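Local atomic coordinates of enoyl-CoA hydratase (Mycobacterium smegmatis, PDB entry 3PE8), a protein that probably catalyses the reversible addition of water to the double bond of enoyl-CoA thioesters and carries a bound zinc ion. Residues Ala103-Glu109 with Lys124-His129; Pro145-Gly149 with Arg170-Val174. One frame throughout, in Å; residues are numbered along the deposited sequence.

Contact 1: residues Ala103-Glu109 with Lys124-His129; sequences AVTGGLE and KFADTH. With ZN (zinc ion), chain C.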
ATOM      1  N   ALA A 103      12.917   6.821 -29.182  1.00  9.55           N
ATOM      2  CA  ALA A 103      13.254   6.542 -27.783  1.00  8.97           C
ATOM      3  C   ALA A 103      12.793   5.090 -27.581  1.00  9.33           C
ATOM      4  O   ALA A 103      11.603   4.812 -27.542  1.00  9.96           O
ATOM      5  CB  ALA A 103      12.502   7.476 -26.862  1.00  9.67           C
ATOM      6  N   VAL A 104      13.742   4.177 -27.546  1.00  9.45           N
ATOM      7  CA  VAL A 104      13.473   2.748 -27.635  1.00 10.02           C
ATOM      8  C   VAL A 104      14.049   1.994 -26.461  1.00 10.66           C
ATOM      9  O   VAL A 104      15.218   2.133 -26.145  1.00 10.77           O
ATOM     10  CB  VAL A 104      14.022   2.178 -28.974  1.00 10.87           C
ATOM     11  CG1 VAL A 104      13.683   0.664 -29.121  1.00 12.14           C
ATOM     12  CG2 VAL A 104      13.454   2.994 -30.152  1.00 13.48           C
ATOM     13  N   THR A 105      13.194   1.232 -25.771  1.00 10.68           N
ATOM     14  CA  THR A 105      13.602   0.265 -24.760  1.00 11.00           C
ATOM     15  C   THR A 105      14.309   0.975 -23.617  1.00 10.20           C
ATOM     16  O   THR A 105      13.652   1.751 -22.936  1.00  9.42           O
ATOM     17  CB  THR A 105      14.296  -0.930 -25.411  1.00 12.06           C
ATOM     18  OG1 THR A 105      13.457  -1.340 -26.496  1.00 11.55           O
ATOM     19  CG2 THR A 105      14.437  -2.125 -24.439  1.00 14.00           C
ATOM     20  N   GLY A 106      15.606   0.809 -23.380  1.00 11.75           N
ATOM     21  CA  GLY A 106      16.257   1.615 -22.335  1.00 11.66           C
ATOM     22  C   GLY A 106      16.160   3.105 -22.575  1.00 10.79           C
ATOM     23  O   GLY A 106      16.146   3.886 -21.628  1.00 10.91           O
ATOM     24  N   GLY A 107      16.110   3.531 -23.830  1.00 10.62           N
ATOM     25  CA  GLY A 107      15.889   4.927 -24.101  1.00 10.38           C
ATOM     26  C   GLY A 107      14.489   5.430 -23.760  1.00  9.27           C
ATOM     27  O   GLY A 107      14.303   6.601 -23.421  1.00  9.64           O
ATOM     28  N   LEU A 108      13.498   4.563 -23.892  1.00  9.33           N
ATOM     29  CA  LEU A 108      12.144   4.879 -23.426  1.00  8.75           C
ATOM     30  C   LEU A 108      12.145   4.955 -21.892  1.00  8.87           C
ATOM     31  O   LEU A 108      11.530   5.857 -21.323  1.00  9.22           O
ATOM     32  CB  LEU A 108      11.124   3.848 -23.939  1.00  8.88           C
ATOM     33  CG  LEU A 108       9.691   3.918 -23.432  1.00  9.64           C
ATOM     34  CD1 LEU A 108       9.090   5.317 -23.642  1.00 10.09           C
ATOM     35  CD2 LEU A 108       8.841   2.809 -24.151  1.00 10.59           C
ATOM     36  N   GLU A 109      12.893   4.060 -21.233  1.00  9.18           N
ATOM     37  CA  GLU A 109      13.035   4.146 -19.770  1.00  8.86           C
ATOM     38  C   GLU A 109      13.710   5.469 -19.360  1.00  9.24           C
ATOM     39  O   GLU A 109      13.258   6.108 -18.412  1.00  9.14           O
ATOM     40  CB  GLU A 109      13.800   2.947 -19.224  1.00  9.54           C
ATOM     41  CG  GLU A 109      12.913   1.676 -19.250  1.00 10.34           C
ATOM     42  CD  GLU A 109      13.618   0.376 -18.938  1.00 12.85           C
ATOM     43  OE1 GLU A 109      13.203  -0.303 -17.974  1.00 11.41           O
ATOM     44  OE2 GLU A 109      14.555   0.048 -19.690  1.00 13.51           O
ATOM     45  N   LYS A 124       9.342   9.216 -31.609  1.00 11.55           N
ATOM     46  CA  LYS A 124       8.517   7.991 -31.541  1.00 11.16           C
ATOM     47  C   LYS A 124       9.035   7.154 -30.414  1.00 10.19           C
ATOM     48  O   LYS A 124      10.180   7.313 -29.995  1.00 10.92           O
ATOM     49  CB  LYS A 124       8.505   7.202 -32.842  1.00 13.91           C
ATOM     50  CG  LYS A 124       9.808   6.961 -33.459  1.00 16.82           C
ATOM     51  CD  LYS A 124       9.644   6.473 -34.908  1.00 21.66           C
ATOM     52  CE  LYS A 124      10.994   6.123 -35.491  1.00 27.11           C
ATOM     53  NZ  LYS A 124      10.885   5.763 -36.923  1.00 30.84           N
ATOM     54  N   PHE A 125       8.193   6.268 -29.894  1.00  8.76           N
ATOM     55  CA  PHE A 125       8.502   5.574 -28.643  1.00  8.55           C
ATOM     56  C   PHE A 125       8.200   4.093 -28.843  1.00  9.08           C
ATOM     57  O   PHE A 125       7.184   3.739 -29.428  1.00 10.32           O
ATOM     58  CB  PHE A 125       7.612   6.119 -27.519  1.00  7.41           C
ATOM     59  CG  PHE A 125       7.760   7.586 -27.286  1.00  8.90           C
ATOM     60  CD1 PHE A 125       7.022   8.524 -28.016  1.00 10.36           C
ATOM     61  CD2 PHE A 125       8.674   8.032 -26.345  1.00 10.31           C
ATOM     62  CE1 PHE A 125       7.194   9.887 -27.746  1.00 10.52           C
ATOM     63  CE2 PHE A 125       8.842   9.379 -26.115  1.00 11.73           C
ATOM     64  CZ  PHE A 125       8.131  10.281 -26.823  1.00 10.93           C
ATOM     65  N   ALA A 126       9.094   3.242 -28.379  1.00  9.03           N
ATOM     66  CA  ALA A 126       8.875   1.783 -28.487  1.00  9.47           C
ATOM     67  C   ALA A 126       9.542   1.014 -27.390  1.00  9.68           C
ATOM     68  O   ALA A 126      10.563   1.440 -26.849  1.00 10.29           O
ATOM     69  CB  ALA A 126       9.340   1.256 -29.898  1.00 11.04           C
ATOM     70  N   ASP A 127       8.947  -0.139 -27.072  1.00 10.87           N
ATOM     71  CA  ASP A 127       9.498  -1.084 -26.128  1.00 11.25           C
ATOM     72  C   ASP A 127       9.785  -2.375 -26.854  1.00 12.47           C
ATOM     73  O   ASP A 127       8.848  -3.078 -27.261  1.00 13.68           O
ATOM     74  CB  ASP A 127       8.533  -1.342 -24.984  1.00 10.44           C
ATOM     75  CG  ASP A 127       9.067  -2.370 -24.010  1.00 12.90           C
ATOM     76  OD1 ASP A 127      10.282  -2.606 -24.048  1.00 14.70           O
ATOM     77  OD2 ASP A 127       8.303  -3.007 -23.268  1.00 13.01           O
ATOM     78  N   THR A 128      11.056  -2.700 -27.049  1.00 12.56           N
ATOM     79  CA  THR A 128      11.413  -3.942 -27.707  1.00 14.90           C
ATOM     80  C   THR A 128      11.935  -5.041 -26.768  1.00 16.30           C
ATOM     81  O   THR A 128      12.472  -6.050 -27.259  1.00 17.16           O
ATOM     82  CB  THR A 128      12.421  -3.696 -28.812  1.00 16.52           C
ATOM     83  OG1 THR A 128      13.683  -3.265 -28.254  1.00 17.81           O
ATOM     84  CG2 THR A 128      11.872  -2.676 -29.799  1.00 16.54           C
ATOM     85  N   HIS A 129      11.777  -4.853 -25.445  1.00 16.81           N
ATOM     86  CA  HIS A 129      12.305  -5.826 -24.473  1.00 18.84           C
ATOM     87  C   HIS A 129      11.893  -7.218 -24.852  1.00 21.11           C
ATOM     88  O   HIS A 129      12.739  -8.146 -24.849  1.00 22.72           O
ATOM     89  CB  HIS A 129      11.842  -5.544 -23.020  1.00 17.25           C
ATOM     90  CG  HIS A 129      12.555  -4.426 -22.322  1.00 16.95           C
ATOM     91  ND1 HIS A 129      12.042  -3.150 -22.229  1.00 17.82           N
ATOM     92  CD2 HIS A 129      13.770  -4.383 -21.706  1.00 19.61           C
ATOM     93  CE1 HIS A 129      12.894  -2.378 -21.577  1.00 21.66           C
ATOM     94  NE2 HIS A 129      13.934  -3.108 -21.226  1.00 20.41           N
TER
HETATM   95 ZN    ZN C 254      15.445  -1.744 -20.078  0.60 21.23          ZN
HETATM   96  O   HOH W   1      16.911  -1.627 -21.778  1.00 19.50           O
HETATM   97  O   HOH W   2      16.244  -2.578 -18.587  1.00 16.63           O
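Ala103 and Val104 pair in parallel with Phe125 and Ala126, joined by backbone bonds from Ala103 N to Lys124 O, Ala126 N to Ala103 O and Thr105 N to Ala126 O, before the first segment turns into helix 106-113. Where the strands end, the two threonine hydroxyls take over: Thr105 OG1 and Thr128 OG1 share a hydrogen bond of 2.6 Å, their side chains crossing at about a right angle. In Thr105, chi1 of -48° keeps OG1 beside the backbone N and sends the methyl anti to it, over the centre of the His129 ring, a CH-pi contact with CG2 3.3 Å from the centroid. The ring's orientation is fixed from both ends. At one, ND1 donates to the syn side of Asp127 OD1 in a short (2.6 Å) but bent bond, tilted from both planes; that oxygen also accepts His129 N from the opposite face of the carboxylate, closing an Asx turn. At the other, NE2 binds the zinc ion at 2.3 Å. Glu109, arriving from the opposite direction, supplies OE2 to the metal at 2.0 Å, its carboxylate plane nearly perpendicular to the ring (83°), and two waters complete the four ligands seen. The metal site is thus built on a parallel strand pair whose exits, a helix start and an Asx turn, carry Glu109 and His129 to the zinc; in crotonase relatives this helix start lies in the active-site region. Asp127 acts as second shell to the metal. On the other side of the strand pair from Val104, Leu108 CD1 and Ala103 CB both meet Phe125 CD2, each at 3.9 Å. Glu109 OE1 is held by the backbone nitrogens of Trp138 and Leu140. Leu140 of helix 140-148 packs on Leu108, Asp127 and His129, while Met156 of helix 150-159 packs on Leu108 and Phe125.

Contact 2: residues Pro145-Gly149 with Arg170-Val174; sequences PQKVG and RAGLV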
ATOM      1  N   PRO A 145       2.844   2.037 -17.997  1.00  8.60           N
ATOM      2  CA  PRO A 145       1.370   2.165 -17.732  1.00  8.87           C
ATOM      3  C   PRO A 145       0.991   3.437 -16.981  1.00 10.15           C
ATOM      4  O   PRO A 145      -0.059   4.018 -17.227  1.00 10.32           O
ATOM      5  CB  PRO A 145       1.028   0.929 -16.904  1.00 10.15           C
ATOM      6  CG  PRO A 145       2.224   0.090 -16.945  1.00 11.25           C
ATOM      7  CD  PRO A 145       3.407   0.812 -17.414  1.00  8.45           C
ATOM      8  N   GLN A 146       1.852   3.878 -16.063  1.00  8.50           N
ATOM      9  CA  GLN A 146       1.631   5.113 -15.314  1.00  9.70           C
ATOM     10  C   GLN A 146       1.466   6.338 -16.223  1.00  8.92           C
ATOM     11  O   GLN A 146       0.635   7.229 -15.932  1.00 12.17           O
ATOM     12  CB  GLN A 146       2.780   5.333 -14.331  1.00  9.08           C
ATOM     13  CG  GLN A 146       2.696   6.537 -13.502  1.00 10.10           C
ATOM     14  CD  GLN A 146       3.927   6.783 -12.671  1.00 14.08           C
ATOM     15  OE1 GLN A 146       5.051   6.630 -13.148  1.00 12.71           O
ATOM     16  NE2 GLN A 146       3.723   7.154 -11.396  1.00 14.12           N
ATOM     17  N   LYS A 147       2.261   6.397 -17.288  1.00  8.40           N
ATOM     18  CA  LYS A 147       2.362   7.622 -18.119  1.00  8.81           C
ATOM     19  C   LYS A 147       1.673   7.554 -19.477  1.00 10.47           C
ATOM     20  O   LYS A 147       1.401   8.613 -20.065  1.00 11.69           O
ATOM     21  CB  LYS A 147       3.834   8.047 -18.194  1.00 10.10           C
ATOM     22  CG  LYS A 147       4.396   8.341 -16.811  1.00  9.59           C
ATOM     23  CD  LYS A 147       5.787   9.000 -16.816  1.00 10.01           C
ATOM     24  CE  LYS A 147       6.276   9.288 -15.442  1.00 12.22           C
ATOM     25  NZ  LYS A 147       7.528  10.139 -15.441  1.00 11.79           N
ATOM     26  N   VAL A 148       1.385   6.356 -20.002  1.00  9.96           N
ATOM     27  CA  VAL A 148       0.679   6.220 -21.279  1.00 10.97           C
ATOM     28  C   VAL A 148      -0.647   5.470 -21.160  1.00 11.75           C
ATOM     29  O   VAL A 148      -1.399   5.444 -22.154  1.00 12.83           O
ATOM     30  CB  VAL A 148       1.634   5.584 -22.316  1.00 12.12           C
ATOM     31  CG1 VAL A 148       1.589   4.023 -22.297  1.00 10.69           C
ATOM     32  CG2 VAL A 148       1.491   6.128 -23.747  1.00 16.42           C
ATOM     33  N   GLY A 149      -0.941   4.901 -19.987  1.00 10.89           N
ATOM     34  CA  GLY A 149      -2.129   4.095 -19.748  1.00 11.51           C
ATOM     35  C   GLY A 149      -1.880   2.601 -19.839  1.00 10.55           C
ATOM     36  O   GLY A 149      -0.954   2.148 -20.522  1.00 10.41           O
ATOM     37  N   ARG A 170      -1.708  12.458 -27.173  1.00 12.18           N
ATOM     38  CA  ARG A 170      -3.103  12.043 -26.871  1.00 13.32           C
ATOM     39  C   ARG A 170      -3.129  11.218 -25.592  1.00 13.84           C
ATOM     40  O   ARG A 170      -4.002  11.390 -24.727  1.00 14.69           O
ATOM     41  CB  ARG A 170      -3.667  11.240 -28.027  1.00 14.37           C
ATOM     42  CG  ARG A 170      -5.090  10.737 -27.781  1.00 18.50           C
ATOM     43  CD  ARG A 170      -5.662  10.054 -28.994  1.00 25.25           C
ATOM     44  NE  ARG A 170      -4.993   8.786 -29.261  1.00 29.51           N
ATOM     45  CZ  ARG A 170      -4.941   8.179 -30.455  1.00 31.70           C
ATOM     46  NH1 ARG A 170      -5.505   8.709 -31.542  1.00 35.08           N
ATOM     47  NH2 ARG A 170      -4.290   7.030 -30.566  1.00 33.15           N
ATOM     48  N   ALA A 171      -2.154  10.323 -25.456  1.00 12.45           N
ATOM     49  CA  ALA A 171      -2.108   9.409 -24.319  1.00 13.45           C
ATOM     50  C   ALA A 171      -1.613  10.005 -23.023  1.00 13.24           C
ATOM     51  O   ALA A 171      -1.816   9.393 -21.964  1.00 14.73           O
ATOM     52  CB  ALA A 171      -1.224   8.173 -24.659  1.00 14.76           C
ATOM     53  N   GLY A 172      -0.924  11.147 -23.072  1.00 12.17           N
ATOM     54  CA  GLY A 172      -0.365  11.794 -21.884  1.00 12.13           C
ATOM     55  C   GLY A 172       1.094  11.525 -21.583  1.00 10.78           C
ATOM     56  O   GLY A 172       1.610  11.928 -20.542  1.00 12.30           O
ATOM     57  N   LEU A 173       1.766  10.842 -22.502  1.00 10.43           N
ATOM     58  CA  LEU A 173       3.166  10.546 -22.306  1.00  9.44           C
ATOM     59  C   LEU A 173       4.040  11.793 -22.446  1.00  9.93           C
ATOM     60  O   LEU A 173       5.076  11.871 -21.806  1.00  9.75           O
ATOM     61  CB  LEU A 173       3.632   9.439 -23.273  1.00 10.30           C
ATOM     62  CG  LEU A 173       5.077   9.018 -23.234  1.00  9.16           C
ATOM     63  CD1 LEU A 173       5.551   8.474 -21.875  1.00 10.83           C
ATOM     64  CD2 LEU A 173       5.372   7.961 -24.349  1.00 12.20           C
ATOM     65  N   VAL A 174       3.635  12.713 -23.318  1.00  9.18           N
ATOM     66  CA  VAL A 174       4.329  13.982 -23.509  1.00  8.81           C
ATOM     67  C   VAL A 174       3.338  15.113 -23.303  1.00  9.09           C
ATOM     68  O   VAL A 174       2.098  14.950 -23.452  1.00 11.07           O
ATOM     69  CB  VAL A 174       5.029  14.114 -24.882  1.00  9.01           C
ATOM     70  CG1 VAL A 174       5.984  12.936 -25.101  1.00  9.74           C
ATOM     71  CG2 VAL A 174       4.000  14.228 -26.035  1.00 11.56           C
TER
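Val148 CG2 meets Ala171 CB at 3.5 Å and Leu173 CB at 4.0 Å, an apolar junction between the last turn of helix 140-148 and the residues that end helix 165-171. The valine's CG1 sits between its backbone N and carbonyl carbon (chi1 88°), an arrangement that turns the other methyl, CG2, to the opposing segment. Alongside, Lys147 CB touches Leu173 CD1 at 4.1 Å. The leucine side chain crosses that of Val148 at a slant. No hydrogen bond joins the segments: Lys147 O lies 3.3 Å from Leu173 N, but at a poor angle, and also makes a CA-H...O contact with Leu173 CA at 3.4 Å. The extended lysine chain leads away from the second segment and delivers NZ to the carbonyl oxygen of Leu112. Farther out, Leu163 of strand 163-164 packs on both Val148 and Leu173, Ala153 of helix 150-159 on Val148, and Leu152 of that helix on Ala171. Val150 of a neighbouring subunit packs on Lys147. Gly149, with positive phi, ends the first helix and stands at the N-cap position of the next. Gly172, also at positive phi, turns the second chain out of its helix in a Schellman motif, so the arrangement is two helix C-termini packed together, one of them closed by that classic glycine turn.

In the fold
From the N terminus, the chain passes through the first four strands of the larger sheet (11-16, 19-24, 56-61 and 95-99) before reaching contact 1. There 124-129 comes back to 103-109 after the rest of helix 106-113 and strand 116-120, closing a short loop at the zinc site. Contact 2 opens only afterwards: from 145-149 the chain runs through helix 150-159, strand 163-164 and helix 165-171, then returns as 170-174. The two loops therefore follow in series, neither nested nor crossed. They nevertheless touch, since Phe125 of contact 1 packs against Leu173 and Val174 of contact 2. This joins strand 124-126 of the small sheet to the chain just after helix 165-171, and Val174 reaches on to strand 116-120 of the larger sheet.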